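Local coordinates for protein superoxide dismutase [Fe] (Sulfolobus solfataricus, PDB 1WB7) that catalyses the iron-dependent disproportionation of superoxide radicals into hydrogen peroxide and dioxygen, protecting the cell from their toxicity, at residues 126-131 / 149-153; 75-80 / 154-159; 99-105 / 197-201. The protein carries 1 engineered substitution. All blocks are in the same frame, centred on the assembly; numbering follows the deposited sequence.

Contact 1: residues 126-131 / 149-153; sequences TANSLP and IMTFE
Thr126 lays its methyl across two residues of the strand at once: CG2 lies 3.6 Å from Ile149 CG2 and 3.7 Å from Thr151 CG2. The rotamer explains this, since CG2 stands anti to the backbone N while OG1 turns back into its own helix to bond with the carbonyl of Val122. The methyl of Thr151 also sits 3.4 Å from Thr126 O, an oxygen already gripped by Ser129, whose hydroxyl OG bonds to it at 2.7 Å and whose backbone N reaches it from the same face. Here the alpha/beta architecture of the iron/manganese superoxide dismutase C-terminal domain is seen in miniature: the end of helix 116-128 and the turn after it pack on strand 147-153, an outermost strand, within the subunit, of the three-stranded antiparallel sheet. Further along, Leu130, with CG anti to the backbone N (chi1 170°), brings CD1 to 3.5 Å from Phe152 O and 4.0 Å from Glu153 CG. The carboxylate of Glu153 runs on past this apolar patch to a salt bridge with Arg72 of the third subunit, and Gln68 of the second subunit bonds to both Ser129 OG and Thr151 OG1.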
ATOM      1  N   THR A 126     -19.608  -0.624  -4.184  1.00 15.29           N
ATOM      2  CA  THR A 126     -18.327  -0.568  -3.501  1.00 15.27           C
ATOM      3  C   THR A 126     -17.342  -1.554  -4.120  1.00 15.35           C
ATOM      4  O   THR A 126     -16.167  -1.236  -4.295  1.00 15.11           O
ATOM      5  CB  THR A 126     -18.499  -0.855  -1.996  1.00 14.32           C
ATOM      6  OG1 THR A 126     -19.410   0.102  -1.439  1.00 12.36           O
ATOM      7  CG2 THR A 126     -17.174  -0.735  -1.271  1.00 13.91           C
ATOM      8  N   ALA A 127     -17.825  -2.742  -4.470  1.00 15.45           N
ATOM      9  CA  ALA A 127     -16.967  -3.745  -5.084  1.00 15.66           C
ATOM     10  C   ALA A 127     -16.419  -3.242  -6.424  1.00 15.75           C
ATOM     11  O   ALA A 127     -15.242  -3.422  -6.722  1.00 15.66           O
ATOM     12  CB  ALA A 127     -17.739  -5.041  -5.293  1.00 14.77           C
ATOM     13  N   ASN A 128     -17.270  -2.608  -7.225  1.00 16.03           N
ATOM     14  CA  ASN A 128     -16.837  -2.110  -8.524  1.00 16.40           C
ATOM     15  C   ASN A 128     -15.917  -0.900  -8.443  1.00 16.54           C
ATOM     16  O   ASN A 128     -15.209  -0.603  -9.398  1.00 16.82           O
ATOM     17  CB  ASN A 128     -18.042  -1.770  -9.408  1.00 15.91           C
ATOM     18  CG  ASN A 128     -18.808  -3.003  -9.855  1.00 16.95           C
ATOM     19  OD1 ASN A 128     -18.214  -4.021 -10.202  1.00 16.83           O
ATOM     20  ND2 ASN A 128     -20.131  -2.909  -9.861  1.00 13.13           N
ATOM     21  N   SER A 129     -15.920  -0.207  -7.309  1.00 16.63           N
ATOM     22  CA  SER A 129     -15.075   0.971  -7.144  1.00 16.88           C
ATOM     23  C   SER A 129     -13.632   0.593  -6.833  1.00 17.21           C
ATOM     24  O   SER A 129     -12.739   1.440  -6.867  1.00 17.09           O
ATOM     25  CB  SER A 129     -15.599   1.851  -6.006  1.00 17.03           C
ATOM     26  OG  SER A 129     -15.314   1.265  -4.742  1.00 14.60           O
ATOM     27  N   LEU A 130     -13.403  -0.678  -6.521  1.00 17.49           N
ATOM     28  CA  LEU A 130     -12.060  -1.141  -6.185  1.00 17.86           C
ATOM     29  C   LEU A 130     -11.053  -0.874  -7.295  1.00 18.03           C
ATOM     30  O   LEU A 130     -11.178  -1.402  -8.397  1.00 18.28           O
ATOM     31  CB  LEU A 130     -12.074  -2.636  -5.863  1.00 17.24           C
ATOM     32  CG  LEU A 130     -10.700  -3.303  -5.730  1.00 18.50           C
ATOM     33  CD1 LEU A 130      -9.912  -2.651  -4.604  1.00 20.24           C
ATOM     34  CD2 LEU A 130     -10.873  -4.788  -5.473  1.00 17.06           C
ATOM     35  N   PRO A 131     -10.040  -0.043  -7.016  1.00 18.14           N
ATOM     36  CA  PRO A 131      -9.009   0.281  -8.007  1.00 18.27           C
ATOM     37  C   PRO A 131      -7.958  -0.822  -8.065  1.00 18.10           C
ATOM     38  O   PRO A 131      -7.104  -0.921  -7.185  1.00 18.47           O
ATOM     39  CB  PRO A 131      -8.432   1.587  -7.481  1.00 18.54           C
ATOM     40  CG  PRO A 131      -8.479   1.358  -5.984  1.00 21.28           C
ATOM     41  CD  PRO A 131      -9.868   0.771  -5.797  1.00 18.54           C
ATOM     42  N   ILE A 149     -18.733  -2.994   5.327  1.00 11.42           N
ATOM     43  CA  ILE A 149     -18.263  -3.306   3.982  1.00 11.14           C
ATOM     44  C   ILE A 149     -16.814  -2.824   3.853  1.00 10.98           C
ATOM     45  O   ILE A 149     -16.430  -1.824   4.453  1.00 10.89           O
ATOM     46  CB  ILE A 149     -19.112  -2.592   2.908  1.00 10.06           C
ATOM     47  CG1 ILE A 149     -20.503  -3.229   2.824  1.00  9.60           C
ATOM     48  CG2 ILE A 149     -18.417  -2.668   1.564  1.00  9.86           C
ATOM     49  CD1 ILE A 149     -21.476  -2.451   1.948  1.00  6.97           C
ATOM     50  N   MET A 150     -16.011  -3.538   3.076  1.00 10.90           N
ATOM     51  CA  MET A 150     -14.625  -3.151   2.885  1.00 10.88           C
ATOM     52  C   MET A 150     -14.066  -3.756   1.613  1.00 11.00           C
ATOM     53  O   MET A 150     -14.480  -4.837   1.198  1.00 10.93           O
ATOM     54  CB  MET A 150     -13.780  -3.612   4.079  1.00 10.56           C
ATOM     55  CG  MET A 150     -12.298  -3.230   4.020  1.00  8.97           C
ATOM     56  SD  MET A 150     -12.011  -1.449   3.890  1.00 12.58           S
ATOM     57  CE  MET A 150     -12.923  -0.847   5.319  1.00 12.25           C
ATOM     58  N   THR A 151     -13.146  -3.036   0.979  1.00 11.09           N
ATOM     59  CA  THR A 151     -12.482  -3.549  -0.211  1.00 11.27           C
ATOM     60  C   THR A 151     -11.008  -3.689   0.160  1.00 11.27           C
ATOM     61  O   THR A 151     -10.428  -2.799   0.793  1.00 11.12           O
ATOM     62  CB  THR A 151     -12.613  -2.605  -1.451  1.00 12.27           C
ATOM     63  OG1 THR A 151     -12.218  -1.272  -1.097  1.00 12.25           O
ATOM     64  CG2 THR A 151     -14.042  -2.602  -1.986  1.00 11.65           C
ATOM     65  N   PHE A 152     -10.422  -4.824  -0.205  1.00 11.36           N
ATOM     66  CA  PHE A 152      -9.007  -5.094   0.051  1.00 11.54           C
ATOM     67  C   PHE A 152      -8.266  -4.821  -1.254  1.00 11.93           C
ATOM     68  O   PHE A 152      -8.815  -5.031  -2.338  1.00 11.95           O
ATOM     69  CB  PHE A 152      -8.759  -6.576   0.381  1.00  8.60           C
ATOM     70  CG  PHE A 152      -9.406  -7.066   1.650  1.00  7.44           C
ATOM     71  CD1 PHE A 152      -9.439  -8.435   1.925  1.00  4.96           C
ATOM     72  CD2 PHE A 152      -9.984  -6.187   2.563  1.00  5.10           C
ATOM     73  CE1 PHE A 152     -10.040  -8.923   3.085  1.00  4.85           C
ATOM     74  CE2 PHE A 152     -10.584  -6.668   3.727  1.00  6.43           C
ATOM     75  CZ  PHE A 152     -10.614  -8.037   3.989  1.00  6.84           C
ATOM     76  N   GLU A 153      -7.034  -4.346  -1.150  1.00 12.23           N
ATOM     77  CA  GLU A 153      -6.205  -4.142  -2.330  1.00 12.51           C
ATOM     78  C   GLU A 153      -5.181  -5.263  -2.156  1.00 12.48           C
ATOM     79  O   GLU A 153      -4.579  -5.408  -1.086  1.00 12.47           O
ATOM     80  CB  GLU A 153      -5.579  -2.747  -2.320  1.00 12.97           C
ATOM     81  CG  GLU A 153      -6.639  -1.669  -2.524  1.00 14.10           C
ATOM     82  CD  GLU A 153      -6.124  -0.256  -2.353  1.00 17.66           C
ATOM     83  OE1 GLU A 153      -6.923   0.600  -1.927  1.00 22.75           O
ATOM     84  OE2 GLU A 153      -4.937   0.010  -2.647  1.00 22.59           O
TER

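Contact 2: residues 75-80 / 154-159; sequences TFNING and NHFQNH
Phe76, His155 and Phe156 carry most of this junction between helix 67-89 of the alpha-hairpin domain and the loop that follows strand 147-153 in the C-terminal domain. The Phe76 ring, swung out with CG anti to its backbone N (chi1 172°), meets each partner differently. Against Phe156 it is rim to rim, with Phe76 CD1 3.6 Å from CE2 of Phe156 and near that ring's plane. Its CE1 also comes 3.2 Å from Asn154 OD1, which lies in the ring plane while the amide stands almost perpendicular to it. That same oxygen accepts the backbone N-H of His155. Toward the His155 ring the approach is oblique, the planes 42° apart and CE1 3.4 Å from CD2.

Gly80 CA lies over one face of the His155 imidazole, 4.0 Å from its centroid, in a CH-pi contact, and Trp135 NE1 hydrogen-bonds to His155 ND1. Phe156 in turn receives the methyl of Thr75 over one face, CG2 lying 4.2 Å from the ring centroid. Behind the rings, His159 NE2 bonds to His155 O at 2.7 Å with that oxygen in its ring plane, closing the turn from His155 to His159 within the loop. Thr75 OG1 and Asn79 ND2 bond to the backbone O of Asn158 and of His159 of the second subunit, respectively, and Asn79 ND2 also to Thr75 O. The His155 side chain lies about 5 Å from the bound iron. With the engineered Phe41 also beside it, the chemistry is consistent with a second-shell imidazole whose orientation is probably set by aromatic packing, the helix backbone and a tryptophan N-H.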
ATOM      1  N   THR A  75       2.509 -12.394   4.702  1.00 11.46           N
ATOM      2  CA  THR A  75       1.168 -11.826   4.771  1.00 11.64           C
ATOM      3  C   THR A  75       0.468 -11.984   3.425  1.00 11.82           C
ATOM      4  O   THR A  75      -0.747 -12.183   3.373  1.00 11.88           O
ATOM      5  CB  THR A  75       1.158 -10.331   5.206  1.00 11.33           C
ATOM      6  OG1 THR A  75      -0.189  -9.955   5.518  1.00 11.30           O
ATOM      7  CG2 THR A  75       1.671  -9.413   4.096  1.00  9.96           C
ATOM      8  N   PHE A  76       1.238 -11.920   2.340  1.00 11.96           N
ATOM      9  CA  PHE A  76       0.684 -12.071   0.995  1.00 12.08           C
ATOM     10  C   PHE A  76       0.134 -13.483   0.785  1.00 12.19           C
ATOM     11  O   PHE A  76      -1.033 -13.663   0.436  1.00 12.50           O
ATOM     12  CB  PHE A  76       1.770 -11.790  -0.056  1.00 12.82           C
ATOM     13  CG  PHE A  76       1.349 -12.100  -1.471  1.00 12.77           C
ATOM     14  CD1 PHE A  76       0.393 -11.325  -2.116  1.00 13.90           C
ATOM     15  CD2 PHE A  76       1.906 -13.178  -2.152  1.00 15.07           C
ATOM     16  CE1 PHE A  76      -0.008 -11.617  -3.427  1.00 13.54           C
ATOM     17  CE2 PHE A  76       1.513 -13.481  -3.463  1.00 16.63           C
ATOM     18  CZ  PHE A  76       0.554 -12.700  -4.101  1.00 11.53           C
ATOM     19  N   ASN A  77       0.983 -14.482   0.997  1.00 12.15           N
ATOM     20  CA  ASN A  77       0.595 -15.881   0.819  1.00 12.24           C
ATOM     21  C   ASN A  77      -0.391 -16.422   1.852  1.00 12.25           C
ATOM     22  O   ASN A  77      -1.300 -17.175   1.502  1.00 12.41           O
ATOM     23  CB  ASN A  77       1.844 -16.770   0.790  1.00 11.76           C
ATOM     24  CG  ASN A  77       2.598 -16.661  -0.514  1.00 12.86           C
ATOM     25  OD1 ASN A  77       2.148 -17.161  -1.544  1.00 12.12           O
ATOM     26  ND2 ASN A  77       3.744 -15.985  -0.482  1.00 10.35           N
ATOM     27  N   ILE A  78      -0.216 -16.056   3.117  1.00 12.15           N
ATOM     28  CA  ILE A  78      -1.126 -16.542   4.143  1.00 12.32           C
ATOM     29  C   ILE A  78      -2.532 -16.022   3.884  1.00 12.53           C
ATOM     30  O   ILE A  78      -3.504 -16.786   3.948  1.00 12.66           O
ATOM     31  CB  ILE A  78      -0.659 -16.141   5.551  1.00 11.94           C
ATOM     32  CG1 ILE A  78       0.618 -16.913   5.896  1.00  9.73           C
ATOM     33  CG2 ILE A  78      -1.747 -16.457   6.577  1.00 12.72           C
ATOM     34  CD1 ILE A  78       1.185 -16.598   7.263  1.00 12.01           C
ATOM     35  N   ASN A  79      -2.650 -14.733   3.579  1.00 12.51           N
ATOM     36  CA  ASN A  79      -3.959 -14.160   3.278  1.00 12.49           C
ATOM     37  C   ASN A  79      -4.464 -14.749   1.974  1.00 12.61           C
ATOM     38  O   ASN A  79      -5.662 -14.990   1.815  1.00 12.92           O
ATOM     39  CB  ASN A  79      -3.878 -12.635   3.155  1.00 11.42           C
ATOM     40  CG  ASN A  79      -4.020 -11.944   4.491  1.00 11.21           C
ATOM     41  OD1 ASN A  79      -5.016 -12.137   5.195  1.00 10.79           O
ATOM     42  ND2 ASN A  79      -3.029 -11.136   4.851  1.00  8.00           N
ATOM     43  N   GLY A  80      -3.548 -14.977   1.037  1.00 12.55           N
ATOM     44  CA  GLY A  80      -3.937 -15.556  -0.237  1.00 12.36           C
ATOM     45  C   GLY A  80      -4.645 -16.873   0.016  1.00 12.37           C
ATOM     46  O   GLY A  80      -5.674 -17.172  -0.584  1.00 12.31           O
ATOM     47  N   ASN A 154      -5.016  -6.070  -3.199  1.00 12.47           N
ATOM     48  CA  ASN A 154      -4.149  -7.242  -3.151  1.00 12.46           C
ATOM     49  C   ASN A 154      -4.817  -8.126  -2.081  1.00 12.50           C
ATOM     50  O   ASN A 154      -5.996  -7.944  -1.789  1.00 12.76           O
ATOM     51  CB  ASN A 154      -2.716  -6.875  -2.752  1.00 12.55           C
ATOM     52  CG  ASN A 154      -1.708  -7.956  -3.148  1.00 16.38           C
ATOM     53  OD1 ASN A 154      -1.989  -9.153  -3.040  1.00 19.40           O
ATOM     54  ND2 ASN A 154      -0.530  -7.538  -3.598  1.00 15.13           N
ATOM     55  N   HIS A 155      -4.095  -9.068  -1.488  1.00 12.41           N
ATOM     56  CA  HIS A 155      -4.701  -9.942  -0.479  1.00 12.37           C
ATOM     57  C   HIS A 155      -4.551  -9.436   0.954  1.00 12.30           C
ATOM     58  O   HIS A 155      -5.264  -9.876   1.848  1.00 12.19           O
ATOM     59  CB  HIS A 155      -4.060 -11.339  -0.513  1.00 11.77           C
ATOM     60  CG  HIS A 155      -4.134 -12.025  -1.841  1.00 13.47           C
ATOM     61  ND1 HIS A 155      -5.323 -12.275  -2.489  1.00 15.73           N
ATOM     62  CD2 HIS A 155      -3.162 -12.549  -2.624  1.00 13.31           C
ATOM     63  CE1 HIS A 155      -5.082 -12.925  -3.613  1.00 15.60           C
ATOM     64  NE2 HIS A 155      -3.778 -13.104  -3.719  1.00 17.68           N
ATOM     65  N   PHE A 156      -3.631  -8.505   1.165  1.00 12.41           N
ATOM     66  CA  PHE A 156      -3.321  -8.055   2.513  1.00 12.48           C
ATOM     67  C   PHE A 156      -3.485  -6.591   2.899  1.00 12.50           C
ATOM     68  O   PHE A 156      -3.060  -6.206   3.989  1.00 12.63           O
ATOM     69  CB  PHE A 156      -1.886  -8.478   2.812  1.00 12.73           C
ATOM     70  CG  PHE A 156      -0.889  -7.962   1.802  1.00 14.64           C
ATOM     71  CD1 PHE A 156      -0.264  -6.730   1.981  1.00 13.12           C
ATOM     72  CD2 PHE A 156      -0.614  -8.687   0.649  1.00 12.47           C
ATOM     73  CE1 PHE A 156       0.619  -6.229   1.026  1.00 17.67           C
ATOM     74  CE2 PHE A 156       0.269  -8.194  -0.317  1.00 17.27           C
ATOM     75  CZ  PHE A 156       0.885  -6.964  -0.128  1.00 13.43           C
ATOM     76  N   GLN A 157      -4.077  -5.766   2.041  1.00 12.40           N
ATOM     77  CA  GLN A 157      -4.238  -4.361   2.400  1.00 12.01           C
ATOM     78  C   GLN A 157      -5.695  -3.971   2.631  1.00 11.86           C
ATOM     79  O   GLN A 157      -6.578  -4.356   1.859  1.00 11.78           O
ATOM     80  CB  GLN A 157      -3.624  -3.459   1.321  1.00 12.62           C
ATOM     81  CG  GLN A 157      -2.151  -3.749   1.038  1.00 17.73           C
ATOM     82  CD  GLN A 157      -1.550  -2.819  -0.008  1.00 20.98           C
ATOM     83  OE1 GLN A 157      -2.202  -2.465  -0.987  1.00 26.02           O
ATOM     84  NE2 GLN A 157      -0.293  -2.433   0.190  1.00 23.61           N
ATOM     85  N   ASN A 158      -5.917  -3.217   3.712  1.00 11.68           N
ATOM     86  CA  ASN A 158      -7.228  -2.694   4.127  1.00 11.52           C
ATOM     87  C   ASN A 158      -8.063  -3.550   5.079  1.00 11.53           C
ATOM     88  O   ASN A 158      -9.181  -3.165   5.423  1.00 11.27           O
ATOM     89  CB  ASN A 158      -8.085  -2.337   2.912  1.00 11.02           C
ATOM     90  CG  ASN A 158      -7.406  -1.347   1.996  1.00 12.14           C
ATOM     91  OD1 ASN A 158      -6.378  -0.774   2.339  1.00 13.55           O
ATOM     92  ND2 ASN A 158      -7.985  -1.137   0.824  1.00  8.87           N
ATOM     93  N   HIS A 159      -7.540  -4.699   5.506  1.00 11.35           N
ATOM     94  CA  HIS A 159      -8.279  -5.546   6.431  1.00 11.14           C
ATOM     95  C   HIS A 159      -8.557  -4.766   7.709  1.00 11.23           C
ATOM     96  O   HIS A 159      -7.859  -3.795   8.015  1.00 11.11           O
ATOM     97  CB  HIS A 159      -7.474  -6.780   6.856  1.00  9.20           C
ATOM     98  CG  HIS A 159      -7.168  -7.733   5.748  1.00 11.19           C
ATOM     99  ND1 HIS A 159      -7.257  -9.099   5.906  1.00 10.54           N
ATOM    100  CD2 HIS A 159      -6.727  -7.527   4.484  1.00 11.26           C
ATOM    101  CE1 HIS A 159      -6.888  -9.693   4.785  1.00 14.29           C
ATOM    102  NE2 HIS A 159      -6.560  -8.762   3.907  1.00  8.02           N
TER

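Contact 3: residues 99-105 / 197-201; sequences GKPGGAL and WDAAE
Pro101 lies flat against the indole of Trp197, the two side chains running side by side. Its CD sits over the five-membered ring, 4.0 Å from the centroid and only 16° off the normal, a CH-pi contact, while CB reaches CE3 of Trp197 at 3.5 Å. Leu105 arrives from another direction: its CD2 meets the indole at the edge, 3.9 Å from CE3, and touches Ala200 CB at 3.7 Å. Extension of Leu105 away from its backbone N (chi1 -179°) carries that methyl into the corner between the two helix residues. Phe116 stands nearly at right angles to the Trp197 ring, and Leu167 of strand 165-170 also packs on it. With an alanine here in place of Trp197, the Pro101 ring would probably lose the surface it lies on and Leu105 one wall of its corner, opening a gap between the chain at 99-101 and helix 197-205.

One turn along the helix the contact becomes polar. The CG of Glu201 still packs against Leu105 CB, but its carboxylate reaches the backbone of the glycine pair. Gly102 N bonds to Glu201 OE2, although the modelled 2.5 Å is too short for its exact length to be trusted. A water bridges the other oxygen, accepting from Leu105 N and donating to Glu201 OE1 at 2.9 Å. Gly103 has positive phi, and a beta carbon there would collide with Glu201 OE1, so the close approach depends on bare backbone. Altogether the start of helix 197-205 packs on the loop entering helix 103-113 and on that helix's first turn, at the periphery of the iron/manganese superoxide dismutase C-terminal alpha/beta domain.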
ATOM      1  N   GLY A  99     -30.013 -16.269  -4.020  1.00 25.63           N
ATOM      2  CA  GLY A  99     -31.186 -15.923  -3.243  1.00 25.54           C
ATOM      3  C   GLY A  99     -30.885 -14.844  -2.225  1.00 25.47           C
ATOM      4  O   GLY A  99     -29.976 -14.040  -2.419  1.00 25.62           O
ATOM      5  N   LYS A 100     -31.636 -14.827  -1.131  1.00 25.26           N
ATOM      6  CA  LYS A 100     -31.450 -13.820  -0.092  1.00 25.09           C
ATOM      7  C   LYS A 100     -31.168 -14.463   1.259  1.00 24.84           C
ATOM      8  O   LYS A 100     -31.517 -15.616   1.500  1.00 25.10           O
ATOM      9  CB  LYS A 100     -32.701 -12.943   0.012  1.00 25.36           C
ATOM     10  CG  LYS A 100     -33.044 -12.196  -1.266  1.00 29.30           C
ATOM     11  CD  LYS A 100     -34.487 -11.687  -1.258  1.00 32.70           C
ATOM     12  CE  LYS A 100     -34.757 -10.758  -0.092  1.00 35.51           C
ATOM     13  NZ  LYS A 100     -36.143 -10.215  -0.128  1.00 35.87           N
ATOM     14  N   PRO A 101     -30.533 -13.712   2.166  1.00 24.35           N
ATOM     15  CA  PRO A 101     -30.209 -14.228   3.497  1.00 23.86           C
ATOM     16  C   PRO A 101     -31.425 -14.162   4.410  1.00 23.50           C
ATOM     17  O   PRO A 101     -32.327 -13.354   4.193  1.00 23.35           O
ATOM     18  CB  PRO A 101     -29.103 -13.290   3.959  1.00 24.42           C
ATOM     19  CG  PRO A 101     -29.547 -11.976   3.378  1.00 24.54           C
ATOM     20  CD  PRO A 101     -29.971 -12.363   1.970  1.00 22.52           C
ATOM     21  N   GLY A 102     -31.446 -15.018   5.422  1.00 23.24           N
ATOM     22  CA  GLY A 102     -32.541 -15.021   6.372  1.00 22.92           C
ATOM     23  C   GLY A 102     -31.984 -14.838   7.773  1.00 22.86           C
ATOM     24  O   GLY A 102     -30.901 -14.275   7.953  1.00 22.86           O
ATOM     25  N   GLY A 103     -32.728 -15.306   8.769  1.00 22.58           N
ATOM     26  CA  GLY A 103     -32.281 -15.211  10.148  1.00 21.83           C
ATOM     27  C   GLY A 103     -31.721 -13.879  10.609  1.00 21.25           C
ATOM     28  O   GLY A 103     -32.121 -12.813  10.133  1.00 21.54           O
ATOM     29  N   ALA A 104     -30.786 -13.948  11.551  1.00 20.43           N
ATOM     30  CA  ALA A 104     -30.157 -12.762  12.118  1.00 19.46           C
ATOM     31  C   ALA A 104     -29.455 -11.901  11.074  1.00 18.67           C
ATOM     32  O   ALA A 104     -29.494 -10.670  11.149  1.00 18.35           O
ATOM     33  CB  ALA A 104     -29.161 -13.173  13.206  1.00 18.93           C
ATOM     34  N   LEU A 105     -28.811 -12.543  10.107  1.00 18.20           N
ATOM     35  CA  LEU A 105     -28.100 -11.806   9.069  1.00 17.99           C
ATOM     36  C   LEU A 105     -29.058 -10.878   8.326  1.00 17.93           C
ATOM     37  O   LEU A 105     -28.765  -9.696   8.136  1.00 17.89           O
ATOM     38  CB  LEU A 105     -27.424 -12.778   8.094  1.00 16.09           C
ATOM     39  CG  LEU A 105     -26.603 -12.175   6.951  1.00 15.46           C
ATOM     40  CD1 LEU A 105     -25.668 -11.100   7.493  1.00 13.15           C
ATOM     41  CD2 LEU A 105     -25.807 -13.285   6.251  1.00 12.80           C
ATOM     42  N   TRP A 197     -25.533 -17.966   1.298  1.00 15.24           N
ATOM     43  CA  TRP A 197     -26.173 -17.243   2.390  1.00 15.25           C
ATOM     44  C   TRP A 197     -26.363 -18.057   3.657  1.00 15.23           C
ATOM     45  O   TRP A 197     -26.287 -17.509   4.750  1.00 15.10           O
ATOM     46  CB  TRP A 197     -27.514 -16.686   1.927  1.00 16.04           C
ATOM     47  CG  TRP A 197     -27.336 -15.546   0.993  1.00 18.82           C
ATOM     48  CD1 TRP A 197     -27.729 -15.480  -0.311  1.00 18.61           C
ATOM     49  CD2 TRP A 197     -26.666 -14.313   1.277  1.00 19.00           C
ATOM     50  NE1 TRP A 197     -27.341 -14.281  -0.858  1.00 21.55           N
ATOM     51  CE2 TRP A 197     -26.686 -13.546   0.095  1.00 18.13           C
ATOM     52  CE3 TRP A 197     -26.048 -13.783   2.420  1.00 19.36           C
ATOM     53  CZ2 TRP A 197     -26.111 -12.274   0.018  1.00 18.07           C
ATOM     54  CZ3 TRP A 197     -25.476 -12.515   2.343  1.00 17.81           C
ATOM     55  CH2 TRP A 197     -25.513 -11.777   1.147  1.00 18.48           C
ATOM     56  N   ASP A 198     -26.610 -19.357   3.518  1.00 15.58           N
ATOM     57  CA  ASP A 198     -26.793 -20.215   4.688  1.00 16.06           C
ATOM     58  C   ASP A 198     -25.491 -20.301   5.478  1.00 16.36           C
ATOM     59  O   ASP A 198     -25.491 -20.180   6.706  1.00 16.59           O
ATOM     60  CB  ASP A 198     -27.238 -21.622   4.266  1.00 17.87           C
ATOM     61  CG  ASP A 198     -28.681 -21.664   3.791  1.00 23.10           C
ATOM     62  OD1 ASP A 198     -29.120 -22.739   3.320  1.00 27.88           O
ATOM     63  OD2 ASP A 198     -29.383 -20.632   3.890  1.00 24.92           O
ATOM     64  N   ALA A 199     -24.378 -20.514   4.780  1.00 16.33           N
ATOM     65  CA  ALA A 199     -23.086 -20.592   5.457  1.00 16.56           C
ATOM     66  C   ALA A 199     -22.828 -19.252   6.138  1.00 16.69           C
ATOM     67  O   ALA A 199     -22.338 -19.203   7.265  1.00 16.75           O
ATOM     68  CB  ALA A 199     -21.974 -20.902   4.455  1.00 15.56           C
ATOM     69  N   ALA A 200     -23.181 -18.168   5.452  1.00 16.77           N
ATOM     70  CA  ALA A 200     -22.995 -16.829   5.999  1.00 17.08           C
ATOM     71  C   ALA A 200     -23.775 -16.657   7.304  1.00 17.32           C
ATOM     72  O   ALA A 200     -23.233 -16.167   8.294  1.00 17.30           O
ATOM     73  CB  ALA A 200     -23.439 -15.780   4.985  1.00 15.08           C
ATOM     74  N   GLU A 201     -25.044 -17.060   7.299  1.00 17.91           N
ATOM     75  CA  GLU A 201     -25.889 -16.949   8.490  1.00 18.23           C
ATOM     76  C   GLU A 201     -25.307 -17.799   9.608  1.00 18.43           C
ATOM     77  O   GLU A 201     -25.312 -17.407  10.779  1.00 18.52           O
ATOM     78  CB  GLU A 201     -27.315 -17.431   8.191  1.00 19.11           C
ATOM     79  CG  GLU A 201     -28.144 -16.486   7.343  1.00 23.08           C
ATOM     80  CD  GLU A 201     -29.608 -16.895   7.301  1.00 26.38           C
ATOM     81  OE1 GLU A 201     -30.193 -17.109   8.386  1.00 26.51           O
ATOM     82  OE2 GLU A 201     -30.173 -17.001   6.190  1.00 26.70           O
TER
HETATM   83  O   HOH W   1     -28.836 -15.216  10.184  1.00 19.42           O

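Contacts 1 and 2 are neighbours, their centres 14 Å apart: strand 147-153 leads directly into the loop 154-159, and Thr151 O probably accepts a bond from Asn158 ND2. Both touch the second subunit, so they connect the fold to the tetramer. Contact 3 lies 22 Å from contact 1 and 26 Å from contact 2, centre to centre, on the other side of the chain's centre from contact 2. In sequence contacts 2 and 3 alternate, and contact 1 falls between the segments of each. Contact 2 thus joins the alpha-hairpin and C-terminal domains near the iron, whereas contacts 1 and 3 pack the C-terminal domain itself.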